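Local coordinates for beta-n-acetylhexosaminidase (Streptococcus pneumoniae, PDB 4AZI), which hydrolyses terminal, beta-linked N-acetylhexosamine residues from glycans as a catalytic module of the family 20 exo-beta-D-N-acetylglucosaminidase StrH, at residues A[140-150]-A[183-191]; A[228-237]-A[257-268]. The protein carries 2 engineered substitutions. All coordinates share one frame; numbering follows the deposited sequence.

Interaction 1 (A[140-150]-A[183-191]); sequences FDKVSKTTMDL and EYANDATSA. With OAN (O-(2-acetamido-2-deoxy D-glucopyranosylidene) amino-N-phenylcarbamate), chain C; EDO (1,2-ethanediol), chain F.
Two loops at the C-terminal end of the TIM barrel, those following strands 110-117 and 176-180, are fastened together where the carboxylate of D187 enters the bend at S144-T147. This bend is an ST turn: S144 OG accepts from the backbone N of T146 and also from that of T147, while its own proton goes to D187 OD1, 2.6 Å away, on the syn lone pair. T146 OG1 reaches D187 OD1 as well, from well above the carboxylate plane, at 2.9 Å. The other oxygen, D187 OD2, takes K145 N in an almost straight bond (2.7 Å, 175°) and is linked through a water to K142 NZ. Three protein donors therefore fix both the position and the rotation of the carboxylate, and the lysine nearby may further favour its negative charge.

T147 faces the other loop with both branches. T147 OG1 lies beside its own backbone N (chi1 -66°) and accepts from A185 N at 2.8 Å, while T147 CG2 sits over one face of the Y184 ring, 3.4 Å from its centroid, in a CH-pi contact. F140 CE2 meets Y184 CE2 at the edge of that ring, 3.7 Å away, and F140 runs alongside T189. Beyond the ring, Y184 OH comes near M148 O and shares a water with L150 N; W194 and L197 of helix 193-199 also pack on Y184. D141 N closes the far end of the contact on A188 O.

The anchored loop begins at the inhibitor pocket with E183, whose OE1 is hydrogen-bonded to H120 and to one hydroxyl of a 1,2-ethanediol. E183 OE2 accepts from the other hydroxyl and from the inhibitor's carbamate nitrogen, NAO, at 2.9 Å.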
loop_
_atom_site.group_PDB
_atom_site.type_symbol
_atom_site.label_atom_id
_atom_site.label_comp_id
_atom_site.label_asym_id
_atom_site.label_seq_id
_atom_site.Cartn_x
_atom_site.Cartn_y
_atom_site.Cartn_z
ATOM N N PHE A 140 -0.813 19.820 -19.742
ATOM C CA PHE A 140 -0.707 21.139 -19.108
ATOM C C PHE A 140 0.519 21.887 -19.654
ATOM O O PHE A 140 0.504 22.301 -20.812
ATOM C CB PHE A 140 -0.690 21.018 -17.574
ATOM C CG PHE A 140 -1.969 20.459 -16.992
ATOM C CD1 PHE A 140 -3.148 21.202 -17.018
ATOM C CD2 PHE A 140 -1.996 19.191 -16.422
ATOM C CE1 PHE A 140 -4.326 20.691 -16.491
ATOM C CE2 PHE A 140 -3.177 18.674 -15.893
ATOM C CZ PHE A 140 -4.339 19.427 -15.927
ATOM N N ASP A 141 1.570 22.048 -18.846
ATOM C CA ASP A 141 2.830 22.660 -19.297
ATOM C C ASP A 141 3.480 21.854 -20.410
ATOM O O ASP A 141 4.267 22.382 -21.200
ATOM C CB ASP A 141 3.836 22.753 -18.154
ATOM C CG ASP A 141 3.441 23.751 -17.096
ATOM O OD1 ASP A 141 2.361 24.376 -17.201
ATOM O OD2 ASP A 141 4.227 23.896 -16.145
ATOM N N LYS A 142 3.182 20.560 -20.413
ATOM C CA LYS A 142 3.549 19.641 -21.480
ATOM C C LYS A 142 2.603 18.455 -21.418
ATOM O O LYS A 142 1.755 18.377 -20.520
ATOM C CB LYS A 142 4.998 19.176 -21.343
ATOM C CG LYS A 142 5.334 18.435 -20.058
ATOM C CD LYS A 142 6.591 17.598 -20.251
ATOM C CE LYS A 142 7.131 17.113 -18.920
ATOM N NZ LYS A 142 8.152 16.037 -19.066
ATOM N N VAL A 143 2.737 17.543 -22.376
ATOM C CA VAL A 143 1.996 16.292 -22.334
ATOM C C VAL A 143 2.570 15.427 -21.217
ATOM O O VAL A 143 3.768 15.135 -21.195
ATOM C CB VAL A 143 2.025 15.565 -23.693
ATOM C CG1 VAL A 143 1.342 14.205 -23.599
ATOM C CG2 VAL A 143 1.354 16.428 -24.757
ATOM N N SER A 144 1.713 15.056 -20.270
ATOM C CA SER A 144 2.147 14.256 -19.126
ATOM C C SER A 144 2.487 12.836 -19.549
ATOM O O SER A 144 1.866 12.272 -20.454
ATOM C CB SER A 144 1.070 14.230 -18.037
ATOM O OG SER A 144 1.403 13.285 -17.035
ATOM N N LYS A 145 3.477 12.259 -18.882
ATOM C CA LYS A 145 3.790 10.851 -19.078
ATOM C C LYS A 145 3.194 9.978 -17.983
ATOM O O LYS A 145 3.292 8.752 -18.048
ATOM C CB LYS A 145 5.296 10.641 -19.154
ATOM C CG LYS A 145 5.910 11.263 -20.394
ATOM C CD LYS A 145 6.976 10.350 -20.969
ATOM C CE LYS A 145 6.873 10.328 -22.484
ATOM N NZ LYS A 145 5.762 9.468 -22.977
ATOM N N THR A 146 2.569 10.604 -16.987
ATOM C CA THR A 146 2.141 9.879 -15.783
ATOM C C THR A 146 0.647 9.864 -15.561
ATOM O O THR A 146 0.131 8.967 -14.896
ATOM C CB THR A 146 2.780 10.455 -14.494
ATOM O OG1 THR A 146 2.282 11.778 -14.249
ATOM C CG2 THR A 146 4.296 10.488 -14.604
ATOM N N THR A 147 -0.040 10.861 -16.115
ATOM C CA THR A 147 -1.385 11.210 -15.670
ATOM C C THR A 147 -2.435 11.238 -16.779
ATOM O O THR A 147 -2.157 11.661 -17.906
ATOM C CB THR A 147 -1.346 12.568 -14.944
ATOM O OG1 THR A 147 -0.574 12.426 -13.741
ATOM C CG2 THR A 147 -2.727 13.049 -14.596
ATOM N N MET A 148 -3.642 10.791 -16.434
ATOM C CA MET A 148 -4.758 10.739 -17.368
ATOM C C MET A 148 -5.552 12.048 -17.426
ATOM O O MET A 148 -5.761 12.707 -16.402
ATOM C CB MET A 148 -5.681 9.573 -17.004
ATOM C CG MET A 148 -7.043 9.576 -17.687
ATOM S SD MET A 148 -7.990 8.066 -17.430
ATOM C CE MET A 148 -8.046 7.957 -15.640
ATOM N N ASP A 149 -5.993 12.393 -18.637
ATOM C CA ASP A 149 -6.876 13.530 -18.907
ATOM C C ASP A 149 -8.290 13.223 -18.415
ATOM O O ASP A 149 -8.952 12.322 -18.927
ATOM C CB ASP A 149 -6.873 13.834 -20.417
ATOM C CG ASP A 149 -7.902 14.890 -20.826
ATOM O OD1 ASP A 149 -8.467 15.589 -19.957
ATOM O OD2 ASP A 149 -8.145 15.020 -22.047
ATOM N N LEU A 150 -8.747 13.984 -17.426
ATOM C CA LEU A 150 -10.058 13.755 -16.799
ATOM C C LEU A 150 -11.256 14.073 -17.700
ATOM O O LEU A 150 -12.397 13.721 -17.380
ATOM C CB LEU A 150 -10.157 14.537 -15.486
ATOM C CG LEU A 150 -9.185 14.143 -14.371
ATOM C CD1 LEU A 150 -9.299 15.128 -13.226
ATOM C CD2 LEU A 150 -9.425 12.714 -13.899
ATOM N N GLU A 183 -0.282 13.018 -6.129
ATOM C CA GLU A 183 0.546 13.774 -7.068
ATOM C C GLU A 183 0.039 13.816 -8.519
ATOM O O GLU A 183 0.748 13.392 -9.438
ATOM C CB GLU A 183 1.971 13.227 -7.041
ATOM C CG GLU A 183 2.651 13.184 -5.676
ATOM C CD GLU A 183 4.032 12.570 -5.783
ATOM O OE1 GLU A 183 4.135 11.459 -6.338
ATOM O OE2 GLU A 183 5.019 13.199 -5.353
ATOM N N TYR A 184 -1.169 14.339 -8.719
ATOM C CA TYR A 184 -1.776 14.413 -10.045
ATOM C C TYR A 184 -0.892 15.248 -10.979
ATOM O O TYR A 184 -0.617 16.419 -10.678
ATOM C CB TYR A 184 -3.183 15.039 -9.964
ATOM C CG TYR A 184 -3.897 15.078 -11.300
ATOM C CD1 TYR A 184 -4.680 14.002 -11.725
ATOM C CD2 TYR A 184 -3.770 16.184 -12.149
ATOM C CE1 TYR A 184 -5.321 14.026 -12.959
ATOM C CE2 TYR A 184 -4.403 16.218 -13.384
ATOM C CZ TYR A 184 -5.181 15.142 -13.784
ATOM O OH TYR A 184 -5.804 15.170 -15.012
ATOM N N ALA A 185 -0.450 14.640 -12.090
ATOM C CA ALA A 185 0.294 15.341 -13.150
ATOM C C ALA A 185 1.533 16.091 -12.666
ATOM O O ALA A 185 1.907 17.120 -13.244
ATOM C CB ALA A 185 -0.625 16.291 -13.928
ATOM N N ASN A 186 2.189 15.580 -11.627
ATOM C CA ASN A 186 3.358 16.279 -11.107
ATOM C C ASN A 186 4.402 16.564 -12.193
ATOM O O ASN A 186 5.049 17.605 -12.175
ATOM C CB ASN A 186 3.974 15.568 -9.897
ATOM C CG ASN A 186 4.356 14.125 -10.170
ATOM O OD1 ASN A 186 4.074 13.564 -11.234
ATOM N ND2 ASN A 186 4.990 13.502 -9.181
ATOM N N ASP A 187 4.515 15.650 -13.154
ATOM C CA ASP A 187 5.523 15.744 -14.209
ATOM C C ASP A 187 5.240 16.845 -15.228
ATOM O O ASP A 187 6.135 17.249 -15.974
ATOM C CB ASP A 187 5.684 14.388 -14.911
ATOM C CG ASP A 187 4.538 14.065 -15.856
ATOM O OD1 ASP A 187 3.345 14.136 -15.456
ATOM O OD2 ASP A 187 4.837 13.720 -17.013
ATOM N N ALA A 188 4.002 17.330 -15.251
ATOM C CA ALA A 188 3.544 18.254 -16.281
ATOM C C ALA A 188 3.136 19.603 -15.709
ATOM O O ALA A 188 2.646 20.452 -16.439
ATOM C CB ALA A 188 2.378 17.638 -17.049
ATOM N N THR A 189 3.329 19.790 -14.401
ATOM C CA THR A 189 2.916 21.014 -13.716
ATOM C C THR A 189 3.941 21.470 -12.678
ATOM O O THR A 189 3.635 22.318 -11.852
ATOM C CB THR A 189 1.581 20.811 -12.966
ATOM O OG1 THR A 189 1.754 19.797 -11.968
ATOM C CG2 THR A 189 0.442 20.421 -13.921
ATOM N N SER A 190 5.149 20.908 -12.733
ATOM C CA SER A 190 6.169 21.039 -11.668
ATOM C C SER A 190 5.599 20.820 -10.265
ATOM O O SER A 190 5.801 21.627 -9.357
ATOM C CB SER A 190 6.954 22.354 -11.762
ATOM O OG SER A 190 7.316 22.629 -13.100
ATOM N N ALA A 191 4.888 19.704 -10.110
ATOM C CA ALA A 191 4.322 19.289 -8.833
ATOM C C ALA A 191 3.367 20.335 -8.261
ATOM O O ALA A 191 3.454 20.678 -7.085
ATOM C CB ALA A 191 5.420 18.926 -7.829
HETATM C CAH OAN C . 2.176 9.192 -1.886
HETATM C CAG OAN C . 3.682 9.293 -2.171
HETATM O OAN OAN C . 4.492 9.109 -1.273
HETATM N NAI OAN C . 4.009 9.599 -3.428
HETATM C CAB OAN C . 5.391 9.736 -3.932
HETATM C CAC OAN C . 5.946 8.356 -4.290
HETATM O OAJ OAN C . 5.495 7.989 -5.600
HETATM C CAD OAN C . 7.468 8.345 -4.248
HETATM O OAK OAN C . 7.896 7.042 -4.617
HETATM C CAE OAN C . 7.939 8.659 -2.820
HETATM C CAF OAN C . 9.459 8.729 -2.647
HETATM O OAM OAN C . 9.995 9.829 -3.390
HETATM O OAL OAN C . 7.376 9.893 -2.299
HETATM C CAA OAN C . 6.309 10.471 -2.932
HETATM N NAY OAN C . 6.063 11.731 -2.641
HETATM O OAQ OAN C . 6.915 12.318 -1.754
HETATM C CAP OAN C . 7.097 13.658 -1.949
HETATM O OAR OAN C . 7.793 14.300 -1.159
HETATM N NAO OAN C . 6.496 14.199 -3.019
HETATM C CAS OAN C . 6.522 15.499 -3.354
HETATM C CAT OAN C . 5.305 16.133 -3.605
HETATM C CAU OAN C . 5.270 17.481 -3.961
HETATM C CAV OAN C . 6.457 18.205 -4.065
HETATM C CAW OAN C . 7.684 17.576 -3.816
HETATM C CAX OAN C . 7.720 16.223 -3.464
HETATM C C1 EDO F . 8.036 12.315 -6.804
HETATM O O1 EDO F . 7.510 12.084 -5.491
HETATM C C2 EDO F . 7.687 11.137 -7.714
HETATM O O2 EDO F . 6.292 11.160 -8.017
HETATM O O HOH W 1 5.400 24.481 -13.496
HETATM O O HOH W 2 7.325 13.658 -17.855
HETATM O O HOH W 3 1.727 11.333 -11.202
HETATM O O HOH W 4 -7.438 16.452 -16.671
#

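Interaction 2 (A[228-237]-A[257-268]); sequences NDGFYYEDKD and YNLASPQYLASK
Segments 228-237 and 257-268 run locally in the same sense where they come closest, Y233 by L259 (CA to CA 5.1 Å) and D235 by A260 (4.9 Å), and diverge elsewhere. Their backbones are joined directly by a weak bond from E234 N to N258 O; nearby, a water accepts from A260 N and lies within bonding distance of the carbonyls of D229 and F231. The N-H of N258, the centre of an inverse gamma turn, donates to Y233 OH, with N258 N 3.0 Å from that oxygen. The carbonyl oxygen of N258 lies over one face of the Y233 ring, toward the rim, and L259 CD2 touches that ring at the edge.

Both segments follow consecutive barrel strands, 223-227 and 246-249, and the second leads into helix 262-267. S261 is the N-cap of this helix, its OG accepting from Y264 N; S261 N also donates to D235 OD1, on its syn lone pair, at 3.1 Å. D235 lies across the face of Y264, with carboxylate and ring planes only 18° apart and D235 CB 3.8 Å from the ring centroid. Y232 CB touches the edge of the same ring. One turn on, the K268 chain bends at chi2 (-73°), laying CD over a face of Y232 and carrying K268 NZ to a salt bridge with D237 OD2 at 2.7 Å.

At the other end of the contact, by the inhibitor pocket, Y257 OH donates to the anti lone pair of D229 OD2 at 2.7 Å. W194 NE1 also bonds to this hydroxyl, while W250 NE1 holds the second carboxylate oxygen, D229 OD1.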
loop_
_atom_site.group_PDB
_atom_site.type_symbol
_atom_site.label_atom_id
_atom_site.label_comp_id
_atom_site.label_asym_id
_atom_site.label_seq_id
_atom_site.Cartn_x
_atom_site.Cartn_y
_atom_site.Cartn_z
ATOM N N ASN A 228 -3.646 11.142 0.693
ATOM C CA ASN A 228 -4.370 12.326 1.148
ATOM C C ASN A 228 -4.400 13.502 0.173
ATOM O O ASN A 228 -5.296 14.334 0.264
ATOM C CB ASN A 228 -3.833 12.789 2.507
ATOM C CG ASN A 228 -2.374 13.173 2.450
ATOM O OD1 ASN A 228 -1.493 12.316 2.454
ATOM N ND2 ASN A 228 -2.109 14.474 2.404
ATOM N N ASP A 229 -3.439 13.552 -0.752
ATOM C CA ASP A 229 -3.194 14.737 -1.613
ATOM C C ASP A 229 -4.447 15.418 -2.173
ATOM O O ASP A 229 -4.631 16.625 -2.019
ATOM C CB ASP A 229 -2.297 14.388 -2.812
ATOM C CG ASP A 229 -1.026 13.665 -2.418
ATOM O OD1 ASP A 229 -1.082 12.735 -1.590
ATOM O OD2 ASP A 229 0.030 14.012 -2.974
ATOM N N GLY A 230 -5.297 14.637 -2.834
ATOM C CA GLY A 230 -6.374 15.205 -3.624
ATOM C C GLY A 230 -7.603 15.569 -2.830
ATOM O O GLY A 230 -8.541 16.125 -3.382
ATOM N N PHE A 231 -7.614 15.249 -1.539
ATOM C CA PHE A 231 -8.820 15.399 -0.722
ATOM C C PHE A 231 -8.898 16.749 -0.016
ATOM O O PHE A 231 -8.027 17.096 0.787
ATOM C CB PHE A 231 -8.935 14.247 0.288
ATOM C CG PHE A 231 -9.305 12.923 -0.335
ATOM C CD1 PHE A 231 -8.359 12.174 -1.034
ATOM C CD2 PHE A 231 -10.602 12.429 -0.226
ATOM C CE1 PHE A 231 -8.703 10.959 -1.614
ATOM C CE2 PHE A 231 -10.951 11.211 -0.794
ATOM C CZ PHE A 231 -10.000 10.471 -1.492
ATOM N N TYR A 232 -9.959 17.490 -0.312
ATOM C CA TYR A 232 -10.191 18.816 0.256
ATOM C C TYR A 232 -8.954 19.690 0.192
ATOM O O TYR A 232 -8.478 20.192 1.206
ATOM C CB TYR A 232 -10.739 18.693 1.682
ATOM C CG TYR A 232 -12.119 18.087 1.674
ATOM C CD1 TYR A 232 -13.246 18.893 1.551
ATOM C CD2 TYR A 232 -12.298 16.708 1.749
ATOM C CE1 TYR A 232 -14.509 18.344 1.511
ATOM C CE2 TYR A 232 -13.561 16.151 1.719
ATOM C CZ TYR A 232 -14.662 16.979 1.602
ATOM O OH TYR A 232 -15.920 16.451 1.563
ATOM N N TYR A 233 -8.423 19.849 -1.016
ATOM C CA TYR A 233 -7.187 20.607 -1.220
ATOM C C TYR A 233 -7.345 21.995 -0.615
ATOM O O TYR A 233 -8.413 22.608 -0.727
ATOM C CB TYR A 233 -6.852 20.694 -2.712
ATOM C CG TYR A 233 -5.546 21.394 -3.023
ATOM C CD1 TYR A 233 -4.317 20.768 -2.790
ATOM C CD2 TYR A 233 -5.539 22.674 -3.571
ATOM C CE1 TYR A 233 -3.116 21.408 -3.094
ATOM C CE2 TYR A 233 -4.351 23.324 -3.872
ATOM C CZ TYR A 233 -3.144 22.692 -3.631
ATOM O OH TYR A 233 -1.975 23.345 -3.931
ATOM N N GLU A 234 -6.293 22.443 0.066
ATOM C CA GLU A 234 -6.223 23.765 0.718
ATOM C C GLU A 234 -7.356 24.057 1.727
ATOM O O GLU A 234 -7.786 25.206 1.877
ATOM C CB GLU A 234 -6.060 24.888 -0.329
ATOM C CG GLU A 234 -5.023 25.940 0.077
ATOM C CD GLU A 234 -4.717 26.957 -1.013
ATOM O OE1 GLU A 234 -4.871 26.645 -2.215
ATOM O OE2 GLU A 234 -4.310 28.082 -0.667
ATOM N N ASP A 235 -7.806 23.004 2.419
ATOM C CA ASP A 235 -8.865 23.065 3.443
ATOM C C ASP A 235 -10.173 23.707 2.948
ATOM O O ASP A 235 -10.861 24.362 3.718
ATOM C CB ASP A 235 -8.391 23.793 4.725
ATOM C CG ASP A 235 -7.146 23.184 5.347
ATOM O OD1 ASP A 235 -6.855 21.982 5.117
ATOM O OD2 ASP A 235 -6.463 23.925 6.099
ATOM N N LYS A 236 -10.497 23.524 1.668
ATOM C CA LYS A 236 -11.711 24.087 1.063
ATOM C C LYS A 236 -12.711 22.964 0.822
ATOM O O LYS A 236 -12.317 21.829 0.575
ATOM C CB LYS A 236 -11.389 24.785 -0.267
ATOM C CG LYS A 236 -10.362 25.914 -0.192
ATOM C CD LYS A 236 -10.960 27.226 0.310
ATOM C CE LYS A 236 -9.986 28.393 0.139
ATOM N NZ LYS A 236 -10.506 29.701 0.662
ATOM N N ASP A 237 -14.002 23.266 0.886
ATOM C CA ASP A 237 -14.996 22.205 0.751
ATOM C C ASP A 237 -16.147 22.520 -0.212
ATOM O O ASP A 237 -17.267 22.037 -0.027
ATOM C CB ASP A 237 -15.526 21.788 2.131
ATOM C CG ASP A 237 -16.390 22.861 2.777
ATOM O OD1 ASP A 237 -16.384 24.012 2.292
ATOM O OD2 ASP A 237 -17.088 22.549 3.762
ATOM N N TYR A 257 2.314 23.322 -2.457
ATOM C CA TYR A 257 1.589 22.073 -2.644
ATOM C C TYR A 257 0.724 22.018 -1.395
ATOM O O TYR A 257 1.073 21.366 -0.412
ATOM C CB TYR A 257 2.561 20.892 -2.748
ATOM C CG TYR A 257 1.976 19.597 -3.295
ATOM C CD1 TYR A 257 1.545 19.499 -4.618
ATOM C CD2 TYR A 257 1.895 18.454 -2.494
ATOM C CE1 TYR A 257 1.035 18.308 -5.118
ATOM C CE2 TYR A 257 1.383 17.262 -2.990
ATOM C CZ TYR A 257 0.954 17.198 -4.297
ATOM O OH TYR A 257 0.446 16.018 -4.784
ATOM N N ASN A 258 -0.379 22.768 -1.439
ATOM C CA ASN A 258 -1.155 23.157 -0.253
ATOM C C ASN A 258 -2.206 22.147 0.214
ATOM O O ASN A 258 -3.407 22.436 0.222
ATOM C CB ASN A 258 -1.831 24.514 -0.480
ATOM C CG ASN A 258 -0.838 25.643 -0.678
ATOM O OD1 ASN A 258 -1.130 26.613 -1.370
ATOM N ND2 ASN A 258 0.333 25.529 -0.062
ATOM N N LEU A 259 -1.743 20.981 0.645
ATOM C CA LEU A 259 -2.653 19.892 1.001
ATOM C C LEU A 259 -3.502 20.210 2.225
ATOM O O LEU A 259 -3.153 21.083 3.027
ATOM C CB LEU A 259 -1.869 18.587 1.189
ATOM C CG LEU A 259 -0.796 18.357 0.123
ATOM C CD1 LEU A 259 -0.056 17.036 0.340
ATOM C CD2 LEU A 259 -1.423 18.440 -1.270
ATOM N N ALA A 260 -4.639 19.531 2.344
ATOM C CA ALA A 260 -5.453 19.607 3.549
ATOM C C ALA A 260 -4.635 19.142 4.747
ATOM O O ALA A 260 -3.773 18.268 4.625
ATOM C CB ALA A 260 -6.719 18.769 3.408
ATOM N N SER A 261 -4.880 19.755 5.895
ATOM C CA SER A 261 -4.226 19.326 7.116
ATOM C C SER A 261 -4.921 18.068 7.622
ATOM O O SER A 261 -6.089 17.828 7.280
ATOM C CB SER A 261 -4.295 20.427 8.170
ATOM O OG SER A 261 -5.631 20.642 8.575
ATOM N N PRO A 262 -4.213 17.264 8.434
ATOM C CA PRO A 262 -4.864 16.125 9.080
ATOM C C PRO A 262 -5.987 16.595 9.999
ATOM O O PRO A 262 -7.023 15.927 10.080
ATOM C CB PRO A 262 -3.739 15.467 9.896
ATOM C CG PRO A 262 -2.477 16.037 9.375
ATOM C CD PRO A 262 -2.797 17.386 8.824
ATOM N N GLN A 263 -5.782 17.732 10.675
ATOM C CA GLN A 263 -6.838 18.349 11.496
ATOM C C GLN A 263 -8.104 18.582 10.662
ATOM O O GLN A 263 -9.210 18.201 11.071
ATOM C CB GLN A 263 -6.385 19.688 12.100
ATOM C CG GLN A 263 -5.304 19.607 13.170
ATOM C CD GLN A 263 -3.920 19.956 12.639
ATOM O OE1 GLN A 263 -3.581 19.640 11.501
ATOM N NE2 GLN A 263 -3.121 20.628 13.462
ATOM N N TYR A 264 -7.939 19.215 9.498
ATOM C CA TYR A 264 -9.070 19.504 8.621
ATOM C C TYR A 264 -9.805 18.247 8.139
ATOM O O TYR A 264 -11.034 18.206 8.156
ATOM C CB TYR A 264 -8.663 20.362 7.417
ATOM C CG TYR A 264 -9.870 20.851 6.642
ATOM C CD1 TYR A 264 -10.543 22.007 7.031
ATOM C CD2 TYR A 264 -10.363 20.137 5.552
ATOM C CE1 TYR A 264 -11.656 22.456 6.341
ATOM C CE2 TYR A 264 -11.474 20.578 4.850
ATOM C CZ TYR A 264 -12.120 21.733 5.257
ATOM O OH TYR A 264 -13.222 22.183 4.584
ATOM N N LEU A 265 -9.057 17.246 7.684
ATOM C CA LEU A 265 -9.658 15.980 7.240
ATOM C C LEU A 265 -10.350 15.212 8.366
ATOM O O LEU A 265 -11.435 14.680 8.157
ATOM C CB LEU A 265 -8.638 15.097 6.514
ATOM C CG LEU A 265 -8.052 15.644 5.209
ATOM C CD1 LEU A 265 -6.993 14.676 4.682
ATOM C CD2 LEU A 265 -9.145 15.869 4.180
ATOM N N ALA A 266 -9.747 15.182 9.558
ATOM C CA ALA A 266 -10.400 14.593 10.736
ATOM C C ALA A 266 -11.751 15.246 11.002
ATOM O O ALA A 266 -12.742 14.552 11.305
ATOM C CB ALA A 266 -9.508 14.700 11.965
ATOM N N SER A 267 -11.782 16.577 10.858
ATOM C CA SER A 267 -12.990 17.377 11.043
ATOM C C SER A 267 -14.110 16.962 10.075
ATOM O O SER A 267 -15.290 17.038 10.416
ATOM C CB SER A 267 -12.670 18.883 10.943
ATOM O OG SER A 267 -12.551 19.331 9.599
ATOM N N LYS A 268 -13.729 16.484 8.891
ATOM C CA LYS A 268 -14.674 15.978 7.887
ATOM C C LYS A 268 -15.089 14.521 8.106
ATOM O O LYS A 268 -15.797 13.950 7.269
ATOM C CB LYS A 268 -14.080 16.114 6.474
ATOM C CG LYS A 268 -13.971 17.538 5.957
ATOM C CD LYS A 268 -15.333 18.102 5.589
ATOM C CE LYS A 268 -15.191 19.509 5.051
ATOM N NZ LYS A 268 -16.512 20.188 4.989
HETATM O O HOH W 5 -4.250 16.186 2.669
HETATM O O HOH W 6 -5.210 17.746 0.239
HETATM O O HOH W 7 -6.467 22.911 8.653
HETATM O O HOH W 8 -3.954 22.832 5.292
#

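Following the chain, interaction 1 opens in the loop after the third barrel strand, 110-117, and closes just past the fourth, 176-180, enclosing helix 153-170. Interaction 2 opens after the fifth strand, 223-227, and closes beyond the sixth, 246-249, at helix 262-267. The two loops stand in series, neither nested nor crossed, with helices 193-199 and 203-219 between them. Interaction 1 joins the excursions after strands three and four, interaction 2 those after five and six, and both reach the pocket, through E183 and A191 and through Y257. Although their centres lie about 21 Å apart, the contacts touch beside the inhibitor: Y257 OH approaches E183 CA to 3.2 Å, and Y257 CD1 lies 3.3 Å from A191 O.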